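Local coordinates for iron-regulated ABC transporter siderophore-binding protein SirA (Staphylococcus aureus subsp. aureus, PDB 3MWF) that binds the iron-chelating siderophore staphyloferrin B and probably delivers it to an ABC transporter for iron uptake, at residues His10-Thr15 against Arg93-Tyr98; Arg23-Tyr28 against Glu77-Leu82. All coordinates share one frame; numbering follows the deposited sequence.

Interaction 1: residues His10-Thr15 against Arg93-Tyr98. With SE8 (5-[(2-{[(3S)-5-{[(2S)-2-amino-2-carboxyethyl]amino}-3-carboxy-3-hydroxy-5-oxopentanoyl]amino}ethyl)amino]-2,5-dioxopentanoic acid), chain C.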
loop_
_atom_site.group_PDB
_atom_site.type_symbol
_atom_site.label_atom_id
_atom_site.label_comp_id
_atom_site.label_asym_id
_atom_site.label_seq_id
_atom_site.Cartn_x
_atom_site.Cartn_y
_atom_site.Cartn_z
ATOM N N HIS A 10 6.951 19.278 2.876
ATOM C CA HIS A 10 6.772 17.830 2.774
ATOM C C HIS A 10 7.683 17.145 3.774
ATOM O O HIS A 10 8.284 17.818 4.634
ATOM C CB HIS A 10 7.027 17.367 1.323
ATOM C CG HIS A 10 8.361 17.779 0.799
ATOM N ND1 HIS A 10 9.507 17.055 1.040
ATOM C CD2 HIS A 10 8.740 18.863 0.081
ATOM C CE1 HIS A 10 10.539 17.673 0.487
ATOM N NE2 HIS A 10 10.099 18.775 -0.097
ATOM N N ALA A 11 7.790 15.818 3.691
ATOM C CA ALA A 11 8.492 15.068 4.727
ATOM C C ALA A 11 9.984 15.355 4.835
ATOM O O ALA A 11 10.579 15.109 5.876
ATOM C CB ALA A 11 8.239 13.531 4.560
ATOM N N MET A 12 10.584 15.877 3.766
ATOM C CA MET A 12 12.013 16.103 3.767
ATOM C C MET A 12 12.397 17.575 3.717
ATOM O O MET A 12 13.567 17.902 3.525
ATOM C CB MET A 12 12.674 15.349 2.616
ATOM C CG MET A 12 12.806 13.867 2.847
ATOM S SD MET A 12 13.908 13.509 4.232
ATOM C CE MET A 12 15.521 14.067 3.618
ATOM N N GLY A 13 11.430 18.455 3.904
ATOM C CA GLY A 13 11.734 19.889 3.932
ATOM C C GLY A 13 10.784 20.675 3.069
ATOM O O GLY A 13 9.620 20.307 2.926
ATOM N N THR A 14 11.285 21.779 2.510
ATOM C CA THR A 14 10.495 22.640 1.637
ATOM C C THR A 14 11.045 22.629 0.215
ATOM O O THR A 14 12.262 22.728 0.012
ATOM C CB THR A 14 10.531 24.098 2.171
ATOM O OG1 THR A 14 9.926 24.122 3.474
ATOM C CG2 THR A 14 9.809 25.040 1.243
ATOM N N THR A 15 10.141 22.538 -0.762
ATOM C CA THR A 15 10.519 22.507 -2.183
ATOM C C THR A 15 9.751 23.541 -2.980
ATOM O O THR A 15 8.538 23.627 -2.849
ATOM C CB THR A 15 10.295 21.078 -2.787
ATOM O OG1 THR A 15 11.238 20.191 -2.196
ATOM C CG2 THR A 15 10.511 21.053 -4.296
ATOM N N ARG A 93 12.300 5.262 1.475
ATOM C CA ARG A 93 13.198 4.737 0.450
ATOM C C ARG A 93 14.392 5.643 0.175
ATOM O O ARG A 93 15.486 5.151 -0.078
ATOM C CB ARG A 93 12.469 4.535 -0.876
ATOM C CG ARG A 93 11.201 3.653 -0.805
ATOM C CD ARG A 93 11.492 2.295 -0.266
ATOM N NE ARG A 93 10.279 1.494 -0.372
ATOM C CZ ARG A 93 10.064 0.378 0.307
ATOM N NH1 ARG A 93 10.967 -0.068 1.171
ATOM N NH2 ARG A 93 8.929 -0.292 0.115
ATOM N N ASN A 94 14.159 6.951 0.217
ATOM C CA ASN A 94 15.108 7.865 -0.434
ATOM C C ASN A 94 15.709 8.913 0.495
ATOM O O ASN A 94 16.344 9.851 0.011
ATOM C CB ASN A 94 14.442 8.615 -1.602
ATOM C CG ASN A 94 13.608 7.701 -2.512
ATOM O OD1 ASN A 94 12.403 7.918 -2.673
ATOM N ND2 ASN A 94 14.260 6.708 -3.140
ATOM N N GLU A 95 15.565 8.758 1.810
ATOM C CA GLU A 95 16.038 9.848 2.694
ATOM C C GLU A 95 17.499 10.189 2.400
ATOM O O GLU A 95 17.848 11.371 2.332
ATOM C CB GLU A 95 15.901 9.483 4.171
ATOM C CG GLU A 95 16.331 10.635 5.100
ATOM C CD GLU A 95 15.981 10.371 6.545
ATOM O OE1 GLU A 95 15.507 9.253 6.846
ATOM O OE2 GLU A 95 16.185 11.277 7.383
ATOM N N LYS A 96 18.327 9.155 2.212
ATOM C CA LYS A 96 19.773 9.351 2.085
ATOM C C LYS A 96 20.205 9.986 0.756
ATOM O O LYS A 96 21.300 10.535 0.667
ATOM C CB LYS A 96 20.524 8.035 2.358
ATOM C CG LYS A 96 20.546 7.635 3.841
ATOM C CD LYS A 96 21.528 6.482 4.089
ATOM C CE LYS A 96 21.985 6.409 5.550
ATOM N NZ LYS A 96 20.880 5.994 6.484
ATOM N N VAL A 97 19.354 9.915 -0.269
ATOM C CA VAL A 97 19.663 10.526 -1.551
ATOM C C VAL A 97 18.787 11.753 -1.866
ATOM O O VAL A 97 18.772 12.218 -2.994
ATOM C CB VAL A 97 19.556 9.505 -2.706
ATOM C CG1 VAL A 97 20.456 8.318 -2.418
ATOM C CG2 VAL A 97 18.096 9.055 -2.891
ATOM N N TYR A 98 18.008 12.221 -0.887
ATOM C CA TYR A 98 17.093 13.344 -1.133
ATOM C C TYR A 98 17.816 14.572 -1.710
ATOM O O TYR A 98 17.293 15.226 -2.624
ATOM C CB TYR A 98 16.319 13.756 0.144
ATOM C CG TYR A 98 15.492 14.984 -0.104
ATOM C CD1 TYR A 98 14.301 14.914 -0.833
ATOM C CD2 TYR A 98 15.920 16.233 0.349
ATOM C CE1 TYR A 98 13.533 16.053 -1.082
ATOM C CE2 TYR A 98 15.167 17.391 0.099
ATOM C CZ TYR A 98 13.983 17.292 -0.615
ATOM O OH TYR A 98 13.261 18.433 -0.848
HETATM C C1 SE8 C . 11.733 -4.150 0.342
HETATM C C2 SE8 C . 11.096 -5.511 0.368
HETATM C C3 SE8 C . 10.244 -5.732 -0.872
HETATM N N4 SE8 C . 9.082 -4.851 -0.927
HETATM C C5 SE8 C . 7.903 -5.220 -0.469
HETATM C C6 SE8 C . 6.828 -4.162 -0.432
HETATM C C7 SE8 C . 6.939 -3.316 0.837
HETATM C C8 SE8 C . 5.933 -2.156 0.727
HETATM C C9 SE8 C . 5.762 -1.344 2.009
HETATM N N10 SE8 C . 6.832 -1.163 2.781
HETATM C C11 SE8 C . 6.695 -0.368 3.980
HETATM C C12 SE8 C . 7.594 0.855 3.926
HETATM N N13 SE8 C . 7.833 1.421 5.247
HETATM C C14 SE8 C . 8.783 0.966 6.117
HETATM C C15 SE8 C . 9.913 0.122 5.607
HETATM C C16 SE8 C . 9.286 -1.246 5.513
HETATM C C17 SE8 C . 9.807 -2.132 4.425
HETATM C C18 SE8 C . 10.290 -3.416 4.907
HETATM O O19 SE8 C . 12.704 -3.959 -0.436
HETATM O O20 SE8 C . 11.305 -3.283 1.130
HETATM N N21 SE8 C . 10.281 -5.636 1.592
HETATM O O22 SE8 C . 7.644 -6.341 -0.076
HETATM C C23 SE8 C . 6.698 -4.178 2.064
HETATM O O24 SE8 C . 5.527 -4.527 2.353
HETATM O O25 SE8 C . 7.670 -4.519 2.784
HETATM O O26 SE8 C . 8.290 -2.833 0.950
HETATM O O27 SE8 C . 4.663 -0.873 2.282
HETATM O O28 SE8 C . 8.742 1.190 7.313
HETATM O O29 SE8 C . 9.701 -1.865 3.224
HETATM O O30 SE8 C . 10.284 -4.365 4.130
HETATM O O31 SE8 C . 10.657 -3.543 6.103
HETATM O O HOH W 1 14.199 20.740 -0.089
#

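Interaction 2: residues Arg23-Tyr28 against Glu77-Leu82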
loop_
_atom_site.group_PDB
_atom_site.type_symbol
_atom_site.label_atom_id
_atom_site.label_comp_id
_atom_site.label_asym_id
_atom_site.label_seq_id
_atom_site.Cartn_x
_atom_site.Cartn_y
_atom_site.Cartn_z
ATOM N N ARG A 23 6.689 16.634 -16.504
ATOM C CA ARG A 23 7.574 15.484 -16.610
ATOM C C ARG A 23 7.894 14.983 -15.205
ATOM O O ARG A 23 8.864 15.433 -14.591
ATOM C CB ARG A 23 8.869 15.854 -17.340
ATOM C CG ARG A 23 8.656 16.354 -18.764
ATOM C CD ARG A 23 9.992 16.651 -19.444
ATOM N NE ARG A 23 10.826 15.459 -19.572
ATOM C CZ ARG A 23 10.640 14.503 -20.485
ATOM N NH1 ARG A 23 9.654 14.609 -21.375
ATOM N NH2 ARG A 23 11.443 13.446 -20.513
ATOM N N VAL A 24 7.063 14.086 -14.682
ATOM C CA VAL A 24 7.215 13.632 -13.299
ATOM C C VAL A 24 7.810 12.228 -13.233
ATOM O O VAL A 24 7.484 11.368 -14.063
ATOM C CB VAL A 24 5.875 13.720 -12.519
ATOM C CG1 VAL A 24 4.856 12.747 -13.081
ATOM C CG2 VAL A 24 6.087 13.468 -11.021
ATOM N N VAL A 25 8.710 12.020 -12.271
ATOM C CA VAL A 25 9.329 10.729 -12.010
ATOM C C VAL A 25 8.819 10.285 -10.648
ATOM O O VAL A 25 8.934 11.025 -9.679
ATOM C CB VAL A 25 10.867 10.807 -12.036
ATOM C CG1 VAL A 25 11.495 9.522 -11.478
ATOM C CG2 VAL A 25 11.348 11.068 -13.478
ATOM N N THR A 26 8.270 9.073 -10.588
ATOM C CA THR A 26 7.684 8.534 -9.356
ATOM C C THR A 26 8.546 7.420 -8.820
ATOM O O THR A 26 8.823 6.441 -9.526
ATOM C CB THR A 26 6.227 8.065 -9.599
ATOM O OG1 THR A 26 6.170 7.273 -10.802
ATOM C CG2 THR A 26 5.310 9.254 -9.726
ATOM N N LEU A 27 8.972 7.556 -7.558
ATOM C CA LEU A 27 9.958 6.640 -6.949
ATOM C C LEU A 27 9.388 5.632 -5.961
ATOM O O LEU A 27 10.142 4.954 -5.283
ATOM C CB LEU A 27 11.077 7.441 -6.262
ATOM C CG LEU A 27 11.841 8.366 -7.231
ATOM C CD1 LEU A 27 12.978 9.045 -6.482
ATOM C CD2 LEU A 27 12.411 7.589 -8.409
ATOM N N TYR A 28 8.061 5.555 -5.869
ATOM C CA TYR A 28 7.466 4.384 -5.230
ATOM C C TYR A 28 6.173 3.979 -5.924
ATOM O O TYR A 28 5.552 4.797 -6.583
ATOM C CB TYR A 28 7.266 4.602 -3.724
ATOM C CG TYR A 28 6.419 5.755 -3.280
ATOM C CD1 TYR A 28 6.998 7.014 -3.047
ATOM C CD2 TYR A 28 5.067 5.575 -2.959
ATOM C CE1 TYR A 28 6.222 8.076 -2.549
ATOM C CE2 TYR A 28 4.284 6.632 -2.484
ATOM C CZ TYR A 28 4.880 7.864 -2.247
ATOM O OH TYR A 28 4.145 8.922 -1.761
ATOM N N GLU A 77 21.266 8.432 -12.263
ATOM C CA GLU A 77 21.626 8.790 -13.646
ATOM C C GLU A 77 20.443 8.658 -14.603
ATOM O O GLU A 77 20.196 9.531 -15.411
ATOM C CB GLU A 77 22.808 7.966 -14.149
ATOM C CG GLU A 77 23.308 8.443 -15.507
ATOM C CD GLU A 77 24.330 7.501 -16.109
ATOM O OE1 GLU A 77 24.885 6.675 -15.344
ATOM O OE2 GLU A 77 24.563 7.586 -17.346
ATOM N N GLU A 78 19.674 7.578 -14.487
ATOM C CA GLU A 78 18.509 7.423 -15.343
ATOM C C GLU A 78 17.441 8.476 -15.060
ATOM O O GLU A 78 16.774 8.928 -15.972
ATOM C CB GLU A 78 17.930 6.015 -15.188
ATOM C CG GLU A 78 18.916 4.920 -15.603
ATOM C CD GLU A 78 19.320 5.027 -17.079
ATOM O OE1 GLU A 78 18.471 5.385 -17.916
ATOM O OE2 GLU A 78 20.499 4.778 -17.394
ATOM N N ILE A 79 17.257 8.848 -13.788
ATOM C CA ILE A 79 16.328 9.918 -13.442
ATOM C C ILE A 79 16.792 11.230 -14.107
ATOM O O ILE A 79 16.008 11.911 -14.769
ATOM C CB ILE A 79 16.252 10.100 -11.911
ATOM C CG1 ILE A 79 15.752 8.809 -11.250
ATOM C CG2 ILE A 79 15.366 11.308 -11.524
ATOM C CD1 ILE A 79 15.777 8.855 -9.710
ATOM N N SER A 80 18.077 11.532 -13.952
ATOM C CA SER A 80 18.654 12.760 -14.519
ATOM C C SER A 80 18.421 12.863 -16.032
ATOM O O SER A 80 18.064 13.934 -16.538
ATOM C CB SER A 80 20.149 12.820 -14.241
ATOM O OG SER A 80 20.640 14.081 -14.676
ATOM N N LYS A 81 18.615 11.741 -16.734
ATOM C CA LYS A 81 18.466 11.689 -18.195
ATOM C C LYS A 81 17.077 11.990 -18.706
ATOM O O LYS A 81 16.901 12.387 -19.866
ATOM C CB LYS A 81 18.955 10.348 -18.747
ATOM C CG LYS A 81 20.468 10.255 -18.730
ATOM C CD LYS A 81 20.997 9.022 -19.449
ATOM C CE LYS A 81 21.143 7.838 -18.521
ATOM N NZ LYS A 81 21.605 6.604 -19.242
ATOM N N LEU A 82 16.074 11.809 -17.850
ATOM C CA LEU A 82 14.716 12.106 -18.221
ATOM C C LEU A 82 14.362 13.582 -18.160
ATOM O O LEU A 82 13.295 13.965 -18.614
ATOM C CB LEU A 82 13.734 11.278 -17.386
ATOM C CG LEU A 82 13.843 9.789 -17.698
ATOM C CD1 LEU A 82 13.087 8.994 -16.604
ATOM C CD2 LEU A 82 13.281 9.515 -19.075
#

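Interaction 1: residues His10-Thr15 against Arg93-Tyr98
Met12 lies over one face of the Tyr98 ring, and this apolar overlap is a large part of the contact. Met12 CB makes a CH-pi contact 3.7 Å from the ring centroid, 6° off the normal. The thioether chain, bent at both chi2 (-64°) and chi3, curls back so that Met12 CE reaches Tyr98 CB at 3.6 Å, the sulfur making an oblique Met-aromatic contact. Flexible methionine suits this place, since Met12 CE also meets Glu95 CG at 3.8 Å.

Polar groups gather at the far end of the tyrosine. Its hydroxyl comes to the edge of the imidazole, Tyr98 OH 3.1 Å from His10 CE1, with the rings oblique (planes at 55°). A water joins strand 13-17 to the tyrosine, donating to Thr14 O and lying 2.6 Å from Tyr98 OH. His10 NE2 donates to Thr15 OG1 (2.8 Å), while Met12 N donates to His10 ND1 (3.2 Å) from well out of the imidazole plane, engaging both nitrogens, which should restrain the ring's rotation. Thr15 OG1 and Tyr98 OH are also hydrogen-bonded to Thr107 O.

At the opposite end of 93-98, Arg93 NH2 donates to staphyloferrin B O26 at 2.7 Å and NH1 to O29, while Glu71 pairs with NE. The arrangement is a type I turn, His10 to Gly13, of an N-terminal beta hairpin packed against a segment that begins in the siderophore pocket.

Interaction 2: residues Arg23-Tyr28 against Glu77-Leu82
The carbonyl oxygen of Leu82 is gripped by two nitrogens of one arginine. Arg23 approaches side-on, NH2 donating to Leu82 O at 2.7 Å and NE to the same Leu82 O at 3.0 Å. The oxygen lies at the guanidinium edge, close to its plane. NE sits nearly along the C=O axis (169°), whereas NH2 is tilted from the carbonyl plane. A bend at chi3 (62°) turns the end of the long chain so that this NE/NH2 edge, and not the NH1/NH2 end, is presented. NE is also hydrogen-bonded to Lys83 O, which makes the arginine a clasp over the chain near the C-terminal end of helix 76-81; the backbone of Arg23 is tied to Asp85 in turn.

Away from the exposed arginine the contact is apolar. Val25 points from the strand toward the helix, and its two methyls diverge: CG2 meets Leu82 CD1 at 4.1 Å, the two side chains crossing at about a right angle, while CG1 faces Ile79 CG2 at 4.3 Å. Further along, Leu27 and Ile79 reach toward each other tip to tip, CD2 to CD1 at 3.8 Å. Ile79's extended outer chain (chi2 174°) carries CD1 that far. Branched Val25 fits a beta strand, and the longer Leu27 and Ile79 span the wider separation beyond it. Val68, Ile87 and Leu101 also pack on this pair.

On the helix, Lys81 NZ forms a salt bridge with Glu78 OE2 at 2.8 Å and a long one with Glu77 OE2. The contact thus divides its chemistry: hydrocarbon side chains fill the buried strand-helix interface, and a cation at its edge satisfies the carbonyls of Leu82 and Lys83, probably polarising the Leu82 C=O.

In the fold
Both interactions belong to the lobe built on the mixed sheet that includes strands 24-26, 86-90 and 107-110, and their centres lie 15 Å apart. In sequence, both segments of interaction 2 fall between those of interaction 1, and the two touch where Asn94 OD1 packs on Leu27 CB at 3.9 Å. Interaction 1 extends from the N-terminal hairpin to the pocket through Arg93, which binds staphyloferrin B together with Arg169, Arg174, Tyr176 and Asn272. Interaction 2 stands further back, the Leu27 side chain about 13 Å from the ligand at nearest atoms, and joins the central strand 24-26 to helix 76-81 as part of the lobe's packing.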